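Local coordinates for SPBc2 prophage-derived uncharacterized protein YomS (Bacillus subtilis, PDB 6I5O) that is of unknown function but, as a protein encoded in the lytic cassette of a prophage, may take part in phage-induced host cell lysis, at residues L41-S46 against V99-V104; I54-V59 against E87-D92. All blocks are in the same frame, centred on the assembly; numbering follows the deposited sequence. Where two conformers were deposited one is given.

Of the four strands involved, 40-46 comes first from the N terminus, followed in the chain by strand 51-59; strand 87-92 and then strand 98-107 complete the set. Contact 1 joins 41-46 to 99-104 and closes a long loop of 52 residues. Contact 2 joins 54-59 to 87-92, closes a loop of 27, and is nested inside the first. Strands 40-46 and 87-92 are antiparallel neighbours, as are 51-59 and 98-107, so both contacts span the same buried interior between these two pairs, with centres about 5 Å apart. They meet directly: Leu41 O lies 2.8 Å from Phe91 N, a probable hydrogen bond, and Phe101 CD2 packs 3.5 Å from Phe56 CD1.

Contact 1: L41-S46 against V99-V104; sequences LTVKIS and VMFEVV
Face-to-face packing of beta strands across a buried interior is the setting in which Leu41 and Val43 meet Val99 and Phe101. The axes of the two segments approach to 10.5 Å and run nearly parallel, 15° apart, a spacing too wide for backbone pairing and bridged by side chains. Phe101 supplies the bulk: its CG stands anti to the carbonyl carbon (chi1 -71°), and its ring reaches across to 41-46. Val43 sets CG2 over one ring face, 3.8 Å from the Phe101 ring centroid and 23° off the normal, a CH-pi contact displaced toward the rim; Val43 CG2 comes within 3.5 Å of Phe101 CZ. Leu41 arrives from the opposite direction to Phe101 and meets the ring obliquely, with CD2 3.7 Å from Phe101 CE1. The same methyl also touches Val99, Leu41 CD2 to Val99 CG2 being 3.9 Å. Beyond the two segments, Phe20 and Phe91 make edge-to-face pairs with Phe101, while Val112 and Val116 of strand 110-117 pack on Val43 and Leu41. All four touching residues are buried and every contact between them is apolar, so cohesion here rests on dispersion and hydrophobic burial, with a CH-pi component at Val43.

Contact 2: I54-V59 against E87-D92; sequences IKFYAV and EYWDFD
Two edge-to-face aromatic pairs carry this contact, and Phe56 takes part in both, by an edge in one and a face in the other. Toward Trp89 it presents the edge: Phe56 CZ lies 3.6 Å above the indole plane, over its centre, and Phe56 CE2 is 3.6 Å from Trp89 CD2. The Phe56 ring and the five-membered ring of Trp89 have centroids 4.8 Å apart and planes inclined at 59°, a tilted version of the T shape. Trp89 holds CG anti to its carbonyl carbon and beside the backbone N, which carries the indole across to Phe56 with a face turned to that edge. Toward Phe91 the roles reverse. Phe91 directs its CZ edge at a face of Phe56, with Phe91 CZ 3.5 Å from Phe56 CD2; here the planes are almost perpendicular, at 87°, and the centroids are 5.3 Å apart, making an offset T.

The resulting aromatic cluster lies in the interior of this all-beta fold, between strands 51-59 and 87-92. Trp89 and Phe91, two positions apart on their strand, both direct their side chains toward Phe56. Phe101 of strand 98-107 extends the cluster.

A side-chain hydrogen bond lies within 87-92. Trp89 NE1 donates to Glu87 OE1 over 2.8 Å at an N-H...O angle of 152°. The oxygen sits close to the indole plane, while the N-H meets it from above the carboxylate plane. This bond satisfies the buried indole nitrogen and should restrain rotation of the ring whose face receives Phe56. Glu87 OE1 is also hydrogen-bonded to Thr82 OG1, a second partner that ties the carboxylate to strand 81-82.

Contact 1: L41-S46 against V99-V104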
ATOM      1  N   LEU A  41       0.502  11.971   6.997  1.00 12.79           N
ATOM      2  CA  LEU A  41      -0.137  12.952   7.896  1.00 12.95           C
ATOM      3  C   LEU A  41      -1.620  12.679   7.970  1.00 12.98           C
ATOM      4  O   LEU A  41      -2.252  12.455   6.950  1.00 13.21           O
ATOM      5  CB  LEU A  41       0.071  14.335   7.290  1.00 14.07           C
ATOM      6  CG  LEU A  41      -0.709  15.506   7.863  1.00 14.59           C
ATOM      7  CD1 LEU A  41      -0.351  15.838   9.272  1.00 14.63           C
ATOM      8  CD2 LEU A  41      -0.513  16.734   7.005  1.00 15.29           C
ATOM      9  N   THR A  42      -2.138  12.789   9.183  1.00 13.43           N
ATOM     10  CA  THR A  42      -3.592  12.823   9.390  1.00 13.26           C
ATOM     11  C   THR A  42      -3.918  14.132  10.088  1.00 13.75           C
ATOM     12  O   THR A  42      -3.415  14.374  11.195  1.00 14.04           O
ATOM     13  CB  THR A  42      -4.063  11.633  10.226  1.00 13.44           C
ATOM     14  OG1 THR A  42      -3.733  10.417   9.538  1.00 13.84           O
ATOM     15  CG2 THR A  42      -5.564  11.657  10.446  1.00 14.37           C
ATOM     16  N   VAL A  43      -4.751  14.941   9.467  1.00 14.20           N
ATOM     17  CA  VAL A  43      -5.189  16.254  10.011  1.00 14.92           C
ATOM     18  C   VAL A  43      -6.585  16.109  10.589  1.00 15.13           C
ATOM     19  O   VAL A  43      -7.459  15.532   9.941  1.00 15.56           O
ATOM     20  CB  VAL A  43      -5.209  17.302   8.886  1.00 15.93           C
ATOM     21  CG1 VAL A  43      -5.711  18.630   9.386  1.00 17.66           C
ATOM     22  CG2 VAL A  43      -3.824  17.494   8.340  1.00 16.97           C
ATOM     23  N   LYS A  44      -6.781  16.664  11.785  1.00 14.54           N
ATOM     24  CA  LYS A  44      -8.107  16.760  12.411  1.00 15.05           C
ATOM     25  C   LYS A  44      -8.543  18.220  12.338  1.00 15.15           C
ATOM     26  O   LYS A  44      -7.817  19.137  12.830  1.00 15.84           O
ATOM     27  CB  LYS A  44      -8.063  16.289  13.855  1.00 15.39           C
ATOM     28  CG  LYS A  44      -9.360  16.474  14.601  1.00 15.83           C
ATOM     29  CD  LYS A  44     -10.500  15.616  14.089  1.00 16.17           C
ATOM     30  CE  LYS A  44     -11.882  16.002  14.601  1.00 16.79           C
ATOM     31  NZ  LYS A  44     -11.984  15.840  16.055  1.00 17.37           N
ATOM     32  N   ILE A  45      -9.726  18.431  11.791  0.70 15.65           N
ATOM     33  CA  ILE A  45     -10.365  19.775  11.775  0.70 16.11           C
ATOM     34  C   ILE A  45     -11.428  19.746  12.871  0.70 16.79           C
ATOM     35  O   ILE A  45     -12.333  18.891  12.832  0.70 16.79           O
ATOM     36  CB  ILE A  45     -10.943  20.078  10.386  0.70 16.64           C
ATOM     37  CG1 ILE A  45      -9.806  20.138   9.371  0.70 17.07           C
ATOM     38  CG2 ILE A  45     -11.714  21.379  10.380  0.70 16.98           C
ATOM     39  CD1 ILE A  45     -10.244  19.992   7.965  0.70 17.39           C
ATOM     40  N   SER A  46     -11.303  20.650  13.842  0.50 17.09           N
ATOM     41  CA  SER A  46     -12.143  20.645  15.058  0.50 17.94           C
ATOM     42  C   SER A  46     -12.493  22.087  15.457  0.50 18.44           C
ATOM     43  O   SER A  46     -12.236  23.040  14.696  0.50 18.52           O
ATOM     44  CB  SER A  46     -11.421  19.905  16.182  0.50 18.10           C
ATOM     45  OG  SER A  46     -10.299  20.690  16.610  0.50 18.86           O
ATOM     46  N   VAL A  99       3.919  21.202   4.413  1.00 13.23           N
ATOM     47  CA  VAL A  99       2.451  21.216   4.210  1.00 13.20           C
ATOM     48  C   VAL A  99       1.854  22.360   5.027  1.00 13.97           C
ATOM     49  O   VAL A  99       2.423  22.755   6.069  1.00 14.32           O
ATOM     50  CB  VAL A  99       1.820  19.845   4.535  1.00 13.48           C
ATOM     51  CG1 VAL A  99       2.251  18.777   3.550  1.00 14.01           C
ATOM     52  CG2 VAL A  99       2.103  19.407   5.933  1.00 14.34           C
ATOM     53  N   MET A 100       0.724  22.829   4.557  1.00 13.93           N
ATOM     54  CA  MET A 100       0.018  23.998   5.096  0.60 14.47           C
ATOM     55  C   MET A 100      -1.479  23.767   4.945  1.00 14.81           C
ATOM     56  O   MET A 100      -1.913  23.225   3.937  1.00 14.28           O
ATOM     57  CB  MET A 100       0.451  25.252   4.329  0.60 15.27           C
ATOM     58  CG  MET A 100      -0.452  26.430   4.636  0.60 16.22           C
ATOM     59  SD  MET A 100      -0.290  27.799   3.463  0.60 17.65           S
ATOM     60  CE  MET A 100       1.330  28.264   3.951  0.60 17.60           C
ATOM     61  N   PHE A 101      -2.247  24.164   5.951  1.00 14.92           N
ATOM     62  CA  PHE A 101      -3.727  24.035   5.948  1.00 15.75           C
ATOM     63  C   PHE A 101      -4.298  25.414   6.170  1.00 16.22           C
ATOM     64  O   PHE A 101      -4.302  25.856   7.345  1.00 18.52           O
ATOM     65  CB  PHE A 101      -4.155  23.046   7.026  1.00 16.28           C
ATOM     66  CG  PHE A 101      -3.764  21.667   6.615  1.00 16.16           C
ATOM     67  CD1 PHE A 101      -2.463  21.193   6.804  1.00 16.42           C
ATOM     68  CD2 PHE A 101      -4.633  20.894   5.845  1.00 16.97           C
ATOM     69  CE1 PHE A 101      -2.051  20.010   6.222  1.00 17.13           C
ATOM     70  CE2 PHE A 101      -4.228  19.698   5.307  1.00 17.44           C
ATOM     71  CZ  PHE A 101      -2.944  19.270   5.478  1.00 17.16           C
ATOM     72  N   GLU A 102      -4.692  26.078   5.109  1.00 15.34           N
ATOM     73  CA  GLU A 102      -5.090  27.493   5.153  1.00 15.97           C
ATOM     74  C   GLU A 102      -6.555  27.597   5.585  1.00 16.50           C
ATOM     75  O   GLU A 102      -7.428  26.957   4.962  1.00 16.55           O
ATOM     76  CB  GLU A 102      -4.949  28.118   3.777  1.00 16.72           C
ATOM     77  CG  GLU A 102      -5.378  29.589   3.758  1.00 17.85           C
ATOM     78  CD  GLU A 102      -5.073  30.307   2.481  1.00 19.57           C
ATOM     79  OE1 GLU A 102      -4.428  29.702   1.580  1.00 20.33           O
ATOM     80  OE2 GLU A 102      -5.287  31.531   2.459  1.00 21.27           O
ATOM     81  N   VAL A 103      -6.817  28.437   6.603  1.00 16.91           N
ATOM     82  CA  VAL A 103      -8.198  28.846   6.921  1.00 17.60           C
ATOM     83  C   VAL A 103      -8.521  29.981   5.962  1.00 18.45           C
ATOM     84  O   VAL A 103      -8.015  31.113   6.174  1.00 18.55           O
ATOM     85  CB  VAL A 103      -8.338  29.238   8.400  1.00 18.27           C
ATOM     86  CG1 VAL A 103      -9.714  29.793   8.689  1.00 19.31           C
ATOM     87  CG2 VAL A 103      -7.993  28.079   9.311  1.00 17.60           C
ATOM     88  N   VAL A 104      -9.296  29.679   4.933  1.00 19.07           N
ATOM     89  CA  VAL A 104      -9.696  30.680   3.919  1.00 20.83           C
ATOM     90  C   VAL A 104     -10.790  31.569   4.515  1.00 21.10           C
ATOM     91  O   VAL A 104     -10.827  32.800   4.242  1.00 21.41           O
ATOM     92  CB  VAL A 104     -10.185  29.965   2.653  1.00 21.69           C
ATOM     93  CG1 VAL A 104     -10.789  30.923   1.641  1.00 23.52           C
ATOM     94  CG2 VAL A 104      -9.044  29.215   2.034  1.00 21.55           C
TER

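Contact 2: I54-V59 against E87-D92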
ATOM      1  N   ILE A  54     -11.369  25.252   4.685  0.70 17.21           N
ATOM      2  CA  ILE A  54      -9.944  24.900   4.869  0.70 16.78           C
ATOM      3  C   ILE A  54      -9.446  24.421   3.507  0.70 16.58           C
ATOM      4  O   ILE A  54     -10.087  23.535   2.942  0.70 16.82           O
ATOM      5  CB  ILE A  54      -9.771  23.793   5.928  0.70 16.82           C
ATOM      6  CG1 ILE A  54     -10.548  24.074   7.213  0.70 17.62           C
ATOM      7  CG2 ILE A  54      -8.308  23.522   6.161  0.70 16.32           C
ATOM      8  CD1 ILE A  54     -10.124  25.334   7.943  0.70 17.64           C
ATOM      9  N   LYS A  55      -8.344  25.002   3.029  1.00 16.58           N
ATOM     10  CA  LYS A  55      -7.700  24.481   1.795  1.00 16.60           C
ATOM     11  C   LYS A  55      -6.378  23.849   2.154  1.00 15.74           C
ATOM     12  O   LYS A  55      -5.629  24.311   3.012  1.00 15.80           O
ATOM     13  CB  LYS A  55      -7.456  25.615   0.800  1.00 19.17           C
ATOM     14  CG  LYS A  55      -8.745  26.037   0.103  1.00 23.24           C
ATOM     15  CD  LYS A  55      -8.474  27.025  -0.988  1.00 27.69           C
ATOM     16  CE  LYS A  55      -9.436  26.926  -2.160  1.00 32.88           C
ATOM     17  NZ  LYS A  55     -10.344  28.067  -2.078  1.00 36.16           N
ATOM     18  N   PHE A  56      -6.108  22.699   1.513  1.00 14.68           N
ATOM     19  CA  PHE A  56      -4.965  21.840   1.829  1.00 13.82           C
ATOM     20  C   PHE A  56      -3.854  22.119   0.834  1.00 13.61           C
ATOM     21  O   PHE A  56      -4.137  22.118  -0.384  1.00 13.77           O
ATOM     22  CB  PHE A  56      -5.371  20.381   1.730  1.00 13.49           C
ATOM     23  CG  PHE A  56      -6.666  19.961   2.379  1.00 14.06           C
ATOM     24  CD1 PHE A  56      -7.202  20.648   3.455  1.00 14.20           C
ATOM     25  CD2 PHE A  56      -7.336  18.843   1.922  1.00 13.89           C
ATOM     26  CE1 PHE A  56      -8.374  20.197   4.042  1.00 14.63           C
ATOM     27  CE2 PHE A  56      -8.525  18.402   2.498  1.00 14.16           C
ATOM     28  CZ  PHE A  56      -9.041  19.102   3.548  1.00 14.85           C
ATOM     29  N   TYR A  57      -2.643  22.388   1.317  1.00 13.38           N
ATOM     30  CA  TYR A  57      -1.536  22.750   0.415  1.00 13.39           C
ATOM     31  C   TYR A  57      -0.253  22.025   0.756  1.00 12.45           C
ATOM     32  O   TYR A  57       0.132  21.771   1.913  1.00 12.69           O
ATOM     33  CB  TYR A  57      -1.231  24.258   0.498  1.00 13.69           C
ATOM     34  CG  TYR A  57      -2.288  25.099  -0.127  1.00 14.46           C
ATOM     35  CD1 TYR A  57      -2.474  25.139  -1.479  1.00 14.74           C
ATOM     36  CD2 TYR A  57      -3.134  25.888   0.652  1.00 15.17           C
ATOM     37  CE1 TYR A  57      -3.394  25.940  -2.106  1.00 16.62           C
ATOM     38  CE2 TYR A  57      -4.069  26.702   0.050  1.00 16.68           C
ATOM     39  CZ  TYR A  57      -4.227  26.710  -1.326  1.00 17.46           C
ATOM     40  OH  TYR A  57      -5.158  27.500  -1.942  1.00 20.60           O
ATOM     41  N   ALA A  58       0.454  21.673  -0.314  1.00 12.76           N
ATOM     42  CA  ALA A  58       1.892  21.378  -0.294  1.00 12.85           C
ATOM     43  C   ALA A  58       2.647  22.660  -0.596  1.00 13.53           C
ATOM     44  O   ALA A  58       2.174  23.449  -1.417  1.00 14.52           O
ATOM     45  CB  ALA A  58       2.213  20.297  -1.280  1.00 12.51           C
ATOM     46  N   VAL A  59       3.782  22.856   0.063  1.00 13.78           N
ATOM     47  CA  VAL A  59       4.580  24.074  -0.135  1.00 14.22           C
ATOM     48  C   VAL A  59       6.021  23.653  -0.422  1.00 13.62           C
ATOM     49  O   VAL A  59       6.571  22.873   0.317  1.00 13.88           O
ATOM     50  CB  VAL A  59       4.488  25.009   1.084  1.00 15.19           C
ATOM     51  CG1 VAL A  59       5.274  26.291   0.835  1.00 15.95           C
ATOM     52  CG2 VAL A  59       3.056  25.304   1.435  1.00 16.30           C
ATOM     53  N   GLU A  87     -13.595  16.409  11.114  1.00 15.83           N
ATOM     54  CA  GLU A  87     -13.143  15.483  10.052  1.00 15.89           C
ATOM     55  C   GLU A  87     -11.663  15.210  10.220  1.00 15.41           C
ATOM     56  O   GLU A  87     -10.879  16.106  10.625  1.00 16.28           O
ATOM     57  CB  GLU A  87     -13.275  16.087   8.649  1.00 16.68           C
ATOM     58  CG  GLU A  87     -14.670  16.241   8.185  1.00 18.34           C
ATOM     59  CD  GLU A  87     -14.788  16.793   6.774  1.00 17.81           C
ATOM     60  OE1 GLU A  87     -13.927  17.582   6.361  1.00 17.91           O
ATOM     61  OE2 GLU A  87     -15.819  16.461   6.167  1.00 19.93           O
ATOM     62  N   TYR A  88     -11.293  13.974   9.858  1.00 14.70           N
ATOM     63  CA  TYR A  88      -9.889  13.585   9.673  1.00 14.49           C
ATOM     64  C   TYR A  88      -9.611  13.465   8.171  1.00 14.35           C
ATOM     65  O   TYR A  88     -10.401  12.817   7.433  1.00 14.18           O
ATOM     66  CB  TYR A  88      -9.608  12.238  10.327  1.00 14.71           C
ATOM     67  CG  TYR A  88      -9.590  12.291  11.837  1.00 15.05           C
ATOM     68  CD1 TYR A  88      -8.451  12.592  12.567  1.00 14.90           C
ATOM     69  CD2 TYR A  88     -10.719  11.913  12.521  1.00 15.73           C
ATOM     70  CE1 TYR A  88      -8.436  12.587  13.956  1.00 15.67           C
ATOM     71  CE2 TYR A  88     -10.720  11.898  13.908  1.00 15.94           C
ATOM     72  CZ  TYR A  88      -9.606  12.229  14.626  1.00 16.03           C
ATOM     73  OH  TYR A  88      -9.635  12.173  15.995  1.00 17.79           O
ATOM     74  N   TRP A  89      -8.448  13.969   7.760  1.00 13.73           N
ATOM     75  CA  TRP A  89      -7.992  13.838   6.363  1.00 13.46           C
ATOM     76  C   TRP A  89      -6.587  13.260   6.367  1.00 13.09           C
ATOM     77  O   TRP A  89      -5.692  13.762   7.082  1.00 13.60           O
ATOM     78  CB  TRP A  89      -7.987  15.196   5.682  1.00 12.98           C
ATOM     79  CG  TRP A  89      -9.336  15.728   5.398  1.00 13.45           C
ATOM     80  CD1 TRP A  89     -10.120  16.472   6.239  1.00 13.81           C
ATOM     81  CD2 TRP A  89     -10.084  15.574   4.192  1.00 13.26           C
ATOM     82  NE1 TRP A  89     -11.316  16.750   5.632  1.00 14.69           N
ATOM     83  CE2 TRP A  89     -11.313  16.206   4.378  1.00 14.04           C
ATOM     84  CE3 TRP A  89      -9.826  14.937   2.961  1.00 13.24           C
ATOM     85  CZ2 TRP A  89     -12.281  16.279   3.380  1.00 14.41           C
ATOM     86  CZ3 TRP A  89     -10.787  14.978   1.982  1.00 14.07           C
ATOM     87  CH2 TRP A  89     -11.983  15.680   2.181  1.00 14.39           C
ATOM     88  N   ASP A  90      -6.376  12.252   5.533  1.00 13.40           N
ATOM     89  CA  ASP A  90      -5.096  11.523   5.411  1.00 13.56           C
ATOM     90  C   ASP A  90      -4.345  11.956   4.153  1.00 13.07           C
ATOM     91  O   ASP A  90      -4.960  12.062   3.080  1.00 13.18           O
ATOM     92  CB  ASP A  90      -5.332  10.035   5.318  1.00 14.78           C
ATOM     93  CG  ASP A  90      -5.670   9.342   6.587  1.00 17.25           C
ATOM     94  OD1 ASP A  90      -5.490   9.956   7.680  1.00 18.74           O
ATOM     95  OD2 ASP A  90      -6.235   8.222   6.443  1.00 19.21           O
ATOM     96  N   PHE A  91      -3.047  12.145   4.315  1.00 12.92           N
ATOM     97  CA  PHE A  91      -2.189  12.618   3.208  1.00 13.07           C
ATOM     98  C   PHE A  91      -0.913  11.819   3.165  1.00 13.11           C
ATOM     99  O   PHE A  91      -0.343  11.477   4.192  1.00 13.45           O
ATOM    100  CB  PHE A  91      -1.799  14.085   3.380  1.00 13.35           C
ATOM    101  CG  PHE A  91      -2.958  15.027   3.487  1.00 13.56           C
ATOM    102  CD1 PHE A  91      -3.586  15.273   4.689  1.00 13.34           C
ATOM    103  CD2 PHE A  91      -3.478  15.603   2.334  1.00 13.16           C
ATOM    104  CE1 PHE A  91      -4.666  16.113   4.755  1.00 13.41           C
ATOM    105  CE2 PHE A  91      -4.562  16.458   2.398  1.00 13.57           C
ATOM    106  CZ  PHE A  91      -5.156  16.689   3.606  1.00 13.23           C
ATOM    107  N   ASP A  92      -0.466  11.550   1.947  0.50 12.80           N
ATOM    108  CA  ASP A  92       0.877  10.997   1.682  0.50 12.96           C
ATOM    109  C   ASP A  92       1.808  12.175   1.421  0.50 12.46           C
ATOM    110  O   ASP A  92       1.617  12.898   0.430  0.50 13.31           O
ATOM    111  CB  ASP A  92       0.862  10.028   0.515  0.50 14.13           C
ATOM    112  CG  ASP A  92       2.238   9.521   0.109  0.50 15.62           C
ATOM    113  OD1 ASP A  92       3.308   9.822   0.747  0.50 16.66           O
ATOM    114  OD2 ASP A  92       2.264   8.765  -0.899  0.50 20.28           O
TER